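Local coordinates for putative redox protein (Lactobacillus casei, PDB 2QL8) that belongs to the OsmC/Ohr family and is probably a redox protein, perhaps reducing peroxides as its better-known relatives do, at residues F94-Q99 against G131-E136; A66-H71 against K111-E116. All coordinates share one frame; numbering follows the deposited sequence.

Interaction 1: residues F94-Q99 against G131-E136; sequences FLVHAQ and GNYTIE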
loop_
_atom_site.group_PDB
_atom_site.type_symbol
_atom_site.label_atom_id
_atom_site.label_comp_id
_atom_site.label_asym_id
_atom_site.label_seq_id
_atom_site.Cartn_x
_atom_site.Cartn_y
_atom_site.Cartn_z
ATOM N N PHE A 94 -4.090 -10.981 0.275
ATOM C CA PHE A 94 -4.662 -10.000 1.178
ATOM C C PHE A 94 -6.089 -9.675 0.715
ATOM O O PHE A 94 -6.370 -9.582 -0.500
ATOM C CB PHE A 94 -3.876 -8.688 1.193
ATOM C CG PHE A 94 -2.508 -8.754 1.800
ATOM C CD1 PHE A 94 -1.990 -9.896 2.421
ATOM C CD2 PHE A 94 -1.700 -7.642 1.737
ATOM C CE1 PHE A 94 -0.730 -9.883 2.955
ATOM C CE2 PHE A 94 -0.400 -7.661 2.255
ATOM C CZ PHE A 94 0.066 -8.803 2.845
ATOM N N LEU A 95 -6.965 -9.473 1.699
ATOM C CA LEU A 95 -8.306 -8.901 1.475
ATOM C C LEU A 95 -8.329 -7.519 2.090
ATOM O O LEU A 95 -7.721 -7.288 3.127
ATOM C CB LEU A 95 -9.396 -9.749 2.153
ATOM C CG LEU A 95 -9.452 -11.235 1.760
ATOM C CD1 LEU A 95 -10.486 -11.923 2.688
ATOM C CD2 LEU A 95 -9.741 -11.509 0.293
ATOM N N VAL A 96 -9.032 -6.588 1.436
ATOM C CA VAL A 96 -9.063 -5.206 1.874
ATOM C C VAL A 96 -10.521 -4.704 1.906
ATOM O O VAL A 96 -11.280 -4.873 0.931
ATOM C CB VAL A 96 -8.275 -4.301 0.895
ATOM C CG1 VAL A 96 -8.320 -2.823 1.368
ATOM C CG2 VAL A 96 -6.813 -4.830 0.696
ATOM N N HIS A 97 -10.912 -4.161 3.046
ATOM C CA HIS A 97 -12.273 -3.631 3.216
ATOM C C HIS A 97 -12.219 -2.231 3.816
ATOM O O HIS A 97 -11.706 -2.055 4.939
ATOM C CB HIS A 97 -13.127 -4.545 4.110
ATOM C CG HIS A 97 -14.534 -4.049 4.227
ATOM N ND1 HIS A 97 -15.416 -4.078 3.166
ATOM C CD2 HIS A 97 -15.198 -3.497 5.270
ATOM C CE1 HIS A 97 -16.578 -3.573 3.565
ATOM N NE2 HIS A 97 -16.462 -3.198 4.826
ATOM N N ALA A 98 -12.733 -1.229 3.073
ATOM C CA ALA A 98 -12.705 0.142 3.549
ATOM C C ALA A 98 -14.116 0.533 4.040
ATOM O O ALA A 98 -15.125 0.144 3.442
ATOM C CB ALA A 98 -12.261 1.105 2.429
ATOM N N GLN A 99 -14.131 1.316 5.111
ATOM C CA GLN A 99 -15.357 1.895 5.655
ATOM C C GLN A 99 -15.189 3.397 5.694
ATOM O O GLN A 99 -14.197 3.915 6.217
ATOM C CB GLN A 99 -15.626 1.336 7.060
ATOM C CG GLN A 99 -16.010 -0.125 7.052
ATOM C CD GLN A 99 -16.267 -0.639 8.433
ATOM O OE1 GLN A 99 -15.617 -0.211 9.378
ATOM N NE2 GLN A 99 -17.232 -1.526 8.559
ATOM N N GLY A 131 -10.349 -8.212 -7.244
ATOM C CA GLY A 131 -11.304 -9.181 -6.698
ATOM C C GLY A 131 -11.345 -9.264 -5.190
ATOM O O GLY A 131 -12.121 -10.066 -4.656
ATOM N N ASN A 132 -10.504 -8.479 -4.498
ATOM C CA ASN A 132 -10.249 -8.620 -3.065
ATOM C C ASN A 132 -10.563 -7.363 -2.247
ATOM O O ASN A 132 -10.311 -7.302 -1.066
ATOM C CB ASN A 132 -8.779 -9.045 -2.814
ATOM C CG ASN A 132 -8.511 -10.483 -3.208
ATOM O OD1 ASN A 132 -9.302 -11.105 -3.947
ATOM N ND2 ASN A 132 -7.364 -10.994 -2.795
ATOM N N TYR A 133 -11.127 -6.350 -2.898
ATOM C CA TYR A 133 -11.351 -5.049 -2.290
ATOM C C TYR A 133 -12.822 -4.682 -2.327
ATOM O O TYR A 133 -13.436 -4.696 -3.389
ATOM C CB TYR A 133 -10.547 -4.012 -3.087
ATOM C CG TYR A 133 -10.803 -2.560 -2.713
ATOM C CD1 TYR A 133 -10.841 -2.128 -1.403
ATOM C CD2 TYR A 133 -10.943 -1.619 -3.719
ATOM C CE1 TYR A 133 -11.056 -0.777 -1.094
ATOM C CE2 TYR A 133 -11.176 -0.309 -3.429
ATOM C CZ TYR A 133 -11.239 0.124 -2.134
ATOM O OH TYR A 133 -11.441 1.472 -1.854
ATOM N N THR A 134 -13.312 -4.306 -1.158
ATOM C CA THR A 134 -14.680 -3.806 -0.966
ATOM C C THR A 134 -14.663 -2.514 -0.166
ATOM O O THR A 134 -13.739 -2.246 0.608
ATOM C CB THR A 134 -15.553 -4.894 -0.259
ATOM O OG1 THR A 134 -14.881 -5.372 0.906
ATOM C CG2 THR A 134 -15.817 -6.053 -1.208
ATOM N N ILE A 135 -15.736 -1.720 -0.333
ATOM C CA ILE A 135 -15.868 -0.450 0.331
ATOM C C ILE A 135 -17.340 -0.255 0.707
ATOM O O ILE A 135 -18.227 -0.633 -0.069
ATOM C CB ILE A 135 -15.297 0.732 -0.543
ATOM C CG1 ILE A 135 -15.331 2.043 0.217
ATOM C CG2 ILE A 135 -15.986 0.821 -1.889
ATOM C CD1 ILE A 135 -14.493 3.157 -0.424
ATOM N N GLU A 136 -17.562 0.347 1.858
ATOM C CA GLU A 136 -18.914 0.637 2.322
ATOM C C GLU A 136 -18.941 1.958 3.096
ATOM O O GLU A 136 -17.937 2.416 3.610
ATOM C CB GLU A 136 -19.447 -0.505 3.188
ATOM C CG GLU A 136 -18.803 -0.587 4.498
ATOM C CD GLU A 136 -19.460 -1.613 5.458
ATOM O OE1 GLU A 136 -20.703 -1.771 5.487
ATOM O OE2 GLU A 136 -18.717 -2.226 6.223
HETATM O O HOH W 1 -12.953 -7.424 0.602
#
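Glu-136 OE2 is gripped by two N-H donors that reach it from opposite faces of the carboxylate plane. His-97 NE2 donates over 2.8 Å to Glu-136 OE2, with the oxygen lying in the plane of the imidazole, and Gln-99 NE2 donates to the same Glu-136 OE2 at 2.9 Å, nearly straight at 173°. Gln-99 OE1, in turn, accepts from Arg-80. A carboxylate suits this place because its negatively charged oxygen is a strong acceptor for two converging N-H groups. The other ring nitrogen is held too: His-97 ND1 and Thr-134 OG1 share a hydrogen bond of 2.7 Å. With CG anti to the backbone N (chi1 -177°), the His-97 ring is carried across the neighbouring strand, between Thr-134 and Glu-136, and bonds at both nitrogens fix its rotation. Water 1 joins Thr-134 OG1 to Val-96 O.

Underneath runs a parallel pairing of strands 91-102 and 133-137, in which Val-96 and Ala-98 bond to Asn-132, Thr-134 and Glu-136 through the backbone. Strand 133-137 is thereby added to one side of 91-102, whose other neighbour is the antiparallel strand 77-88.

On the sheet face away from His-97, Val-96, Ala-98 and Tyr-133 pack against helix 48-70 and Ile-135 against helix 107-120. Val-96 CG1 packs on Tyr-133 CD1 at 3.8 Å, while the small Ala-98 lets Ile-135 CG1 approach its CB to 3.9 Å, and Tyr-133 OH hydrogen-bonds to Ser-124 OG. Asn-132 ND2 donates to Phe-94 O at 2.9 Å, from above the carbonyl plane, and its OD1 accepts from Arg-6 of the second subunit.

Interaction 2: residues A66-H71 against K111-E116; sequences AVEKEH and KAFTNE. With EDO (1,2-ethanediol), chain E.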
loop_
_atom_site.group_PDB
_atom_site.type_symbol
_atom_site.label_atom_id
_atom_site.label_comp_id
_atom_site.label_asym_id
_atom_site.label_seq_id
_atom_site.Cartn_x
_atom_site.Cartn_y
_atom_site.Cartn_z
ATOM N N ALA A 66 -11.043 16.423 -0.460
ATOM C CA ALA A 66 -11.165 17.163 -1.735
ATOM C C ALA A 66 -12.626 17.249 -2.197
ATOM O O ALA A 66 -13.111 18.319 -2.584
ATOM C CB ALA A 66 -10.265 16.542 -2.856
ATOM N N VAL A 67 -13.350 16.134 -2.099
ATOM C CA VAL A 67 -14.774 16.077 -2.438
ATOM C C VAL A 67 -15.610 16.996 -1.545
ATOM O O VAL A 67 -16.429 17.776 -2.037
ATOM C CB VAL A 67 -15.311 14.622 -2.480
ATOM C CG1 VAL A 67 -16.860 14.582 -2.557
ATOM C CG2 VAL A 67 -14.645 13.841 -3.633
ATOM N N GLU A 68 -15.362 16.933 -0.255
ATOM C CA GLU A 68 -16.040 17.791 0.699
ATOM C C GLU A 68 -15.851 19.253 0.315
ATOM O O GLU A 68 -16.809 20.035 0.278
ATOM C CB GLU A 68 -15.517 17.556 2.117
ATOM C CG GLU A 68 -15.978 16.265 2.754
ATOM C CD GLU A 68 -15.187 15.947 4.006
ATOM O OE1 GLU A 68 -13.952 16.152 3.972
ATOM O OE2 GLU A 68 -15.809 15.525 4.998
ATOM N N LYS A 69 -14.613 19.614 0.006
ATOM C CA LYS A 69 -14.288 21.011 -0.357
ATOM C C LYS A 69 -14.975 21.448 -1.653
ATOM O O LYS A 69 -15.465 22.565 -1.748
ATOM C CB LYS A 69 -12.785 21.287 -0.414
ATOM C CG LYS A 69 -12.130 21.295 0.944
ATOM C CD LYS A 69 -10.639 21.524 0.813
ATOM C CE LYS A 69 -9.917 21.241 2.137
ATOM N NZ LYS A 69 -9.422 22.454 2.822
ATOM N N GLU A 70 -15.046 20.567 -2.638
ATOM C CA GLU A 70 -15.759 20.850 -3.881
ATOM C C GLU A 70 -17.260 21.111 -3.626
ATOM O O GLU A 70 -17.914 21.834 -4.394
ATOM C CB GLU A 70 -15.604 19.678 -4.881
ATOM C CG GLU A 70 -14.235 19.633 -5.486
ATOM C CD GLU A 70 -13.913 18.399 -6.313
ATOM O OE1 GLU A 70 -14.796 17.570 -6.471
ATOM O OE2 GLU A 70 -12.769 18.310 -6.840
ATOM N N HIS A 71 -17.798 20.497 -2.573
ATOM C CA HIS A 71 -19.184 20.697 -2.126
ATOM C C HIS A 71 -19.375 21.836 -1.105
ATOM O O HIS A 71 -20.478 22.056 -0.600
ATOM C CB HIS A 71 -19.709 19.380 -1.575
ATOM C CG HIS A 71 -19.983 18.368 -2.630
ATOM N ND1 HIS A 71 -21.225 18.183 -3.201
ATOM C CD2 HIS A 71 -19.165 17.455 -3.208
ATOM C CE1 HIS A 71 -21.149 17.216 -4.104
ATOM N NE2 HIS A 71 -19.910 16.763 -4.130
ATOM N N LYS A 111 -23.062 8.277 1.340
ATOM C CA LYS A 111 -22.972 7.221 0.321
ATOM C C LYS A 111 -22.520 7.774 -1.022
ATOM O O LYS A 111 -21.657 7.200 -1.679
ATOM C CB LYS A 111 -24.276 6.445 0.129
ATOM C CG LYS A 111 -24.687 5.630 1.330
ATOM C CD LYS A 111 -25.808 4.670 0.999
ATOM C CE LYS A 111 -27.149 5.336 0.896
ATOM N NZ LYS A 111 -28.180 4.411 0.316
ATOM N N ALA A 112 -23.071 8.910 -1.435
ATOM C CA ALA A 112 -22.701 9.552 -2.679
ATOM C C ALA A 112 -21.222 9.925 -2.639
ATOM O O ALA A 112 -20.502 9.729 -3.627
ATOM C CB ALA A 112 -23.587 10.776 -2.923
ATOM N N PHE A 113 -20.774 10.481 -1.515
ATOM C CA PHE A 113 -19.350 10.880 -1.395
ATOM C C PHE A 113 -18.474 9.633 -1.451
ATOM O O PHE A 113 -17.365 9.687 -1.985
ATOM C CB PHE A 113 -19.092 11.649 -0.098
ATOM C CG PHE A 113 -19.614 13.055 -0.085
ATOM C CD1 PHE A 113 -20.354 13.604 -1.120
ATOM C CD2 PHE A 113 -19.326 13.842 1.018
ATOM C CE1 PHE A 113 -20.795 14.931 -1.018
ATOM C CE2 PHE A 113 -19.777 15.177 1.111
ATOM C CZ PHE A 113 -20.478 15.705 0.078
ATOM N N THR A 114 -18.938 8.534 -0.859
ATOM C CA THR A 114 -18.161 7.263 -0.872
ATOM C C THR A 114 -17.996 6.767 -2.299
ATOM O O THR A 114 -16.904 6.359 -2.689
ATOM C CB THR A 114 -18.777 6.186 0.063
ATOM O OG1 THR A 114 -18.918 6.713 1.387
ATOM C CG2 THR A 114 -17.934 4.922 0.106
ATOM N N ASN A 115 -19.072 6.803 -3.083
ATOM C CA ASN A 115 -19.006 6.435 -4.484
ATOM C C ASN A 115 -18.010 7.330 -5.238
ATOM O O ASN A 115 -17.251 6.822 -6.102
ATOM C CB ASN A 115 -20.382 6.464 -5.167
ATOM C CG ASN A 115 -21.347 5.441 -4.612
ATOM O OD1 ASN A 115 -20.953 4.433 -4.026
ATOM N ND2 ASN A 115 -22.652 5.683 -4.826
ATOM N N GLU A 116 -18.046 8.639 -4.960
ATOM C CA GLU A 116 -17.162 9.610 -5.609
ATOM C C GLU A 116 -15.703 9.247 -5.328
ATOM O O GLU A 116 -14.870 9.227 -6.227
ATOM C CB GLU A 116 -17.393 11.061 -5.117
ATOM C CG GLU A 116 -18.554 11.845 -5.797
ATOM C CD GLU A 116 -18.439 13.343 -5.563
ATOM O OE1 GLU A 116 -17.487 14.001 -6.082
ATOM O OE2 GLU A 116 -19.287 13.847 -4.807
HETATM C C1 EDO E . -23.761 17.773 -0.375
HETATM O O1 EDO E . -23.287 18.601 -1.419
HETATM C C2 EDO E . -25.255 17.785 -0.405
HETATM O O2 EDO E . -25.672 19.124 -0.104
HETATM O O HOH W 2 -17.340 16.763 -6.009
#
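The imidazole of His-71 has Phe-113 CE1 over the centre of one face, 3.6 Å above its plane, and Glu-116 OE2 at its edge. The two aromatic rings meet obliquely, with planes 45° apart and centroids separated by 4.7 Å. Phe-113 in turn carries Val-67 on a face of its own: the methyl CG1 makes a CH-pi contact 4.1 Å from the Phe-113 ring centroid, offset toward the rim. Val-67 CG1 stands anti to the backbone N (chi1 169°), which directs this methyl at both the phenyl ring and the carboxylate of Glu-116. A branched aliphatic residue suits the spot, since its other methyl, CG2, lies against Glu-116 as well.

This is the packing of the C-terminal end of helix 48-70 against helix 107-120; the axes of the segments 66-70 and 111-116 pass 10.6 Å apart, their directions 123° apart. His-71 stands just beyond that helix end and reaches back to the partner helix, where His-71 NE2 donates to the syn lone pair of Glu-116 OE2 over 3.1 Å. The bond is bent, because the oxygen lies out of the ring plane. On its other nitrogen, His-71 ND1 shares a 2.8 Å hydrogen bond with O1 of an ethanediol, probably from the crystallisation liquor. With an alanine replacing Phe-113, Val-67 CG1 and one face of the His-71 imidazole would lose their packing partner, and that ring, though still tethered to Glu-116, is likely to turn more freely.

Glu-70 and Glu-116 bring like charges near each other, yet water 2 donates to OE1 of both. Glu-70 also forms salt bridges with Arg-120 and with Arg-89 of the second subunit.

In the fold
The centres of the two interactions lie about 19 Å apart, and their segments alternate along the chain: 66-71, 94-99, 111-116, then 131-136. Strand 91-102 of interaction 1 leads into helix 107-120 of interaction 2, and the chain then returns to the sheet as strand 133-137. The two contacts meet where Ile-135 CG1 packs on Thr-114 CG2 at 3.9 Å, so the apolar face of the sheet also touches helix 107-120. Helix 48-70 connects the two: Leu-56 and Leu-60 cover the sheet, and its C-terminal end forms one side of interaction 2. There Ala-66 lines a benzoic acid pocket, and both contacts also involve the second subunit.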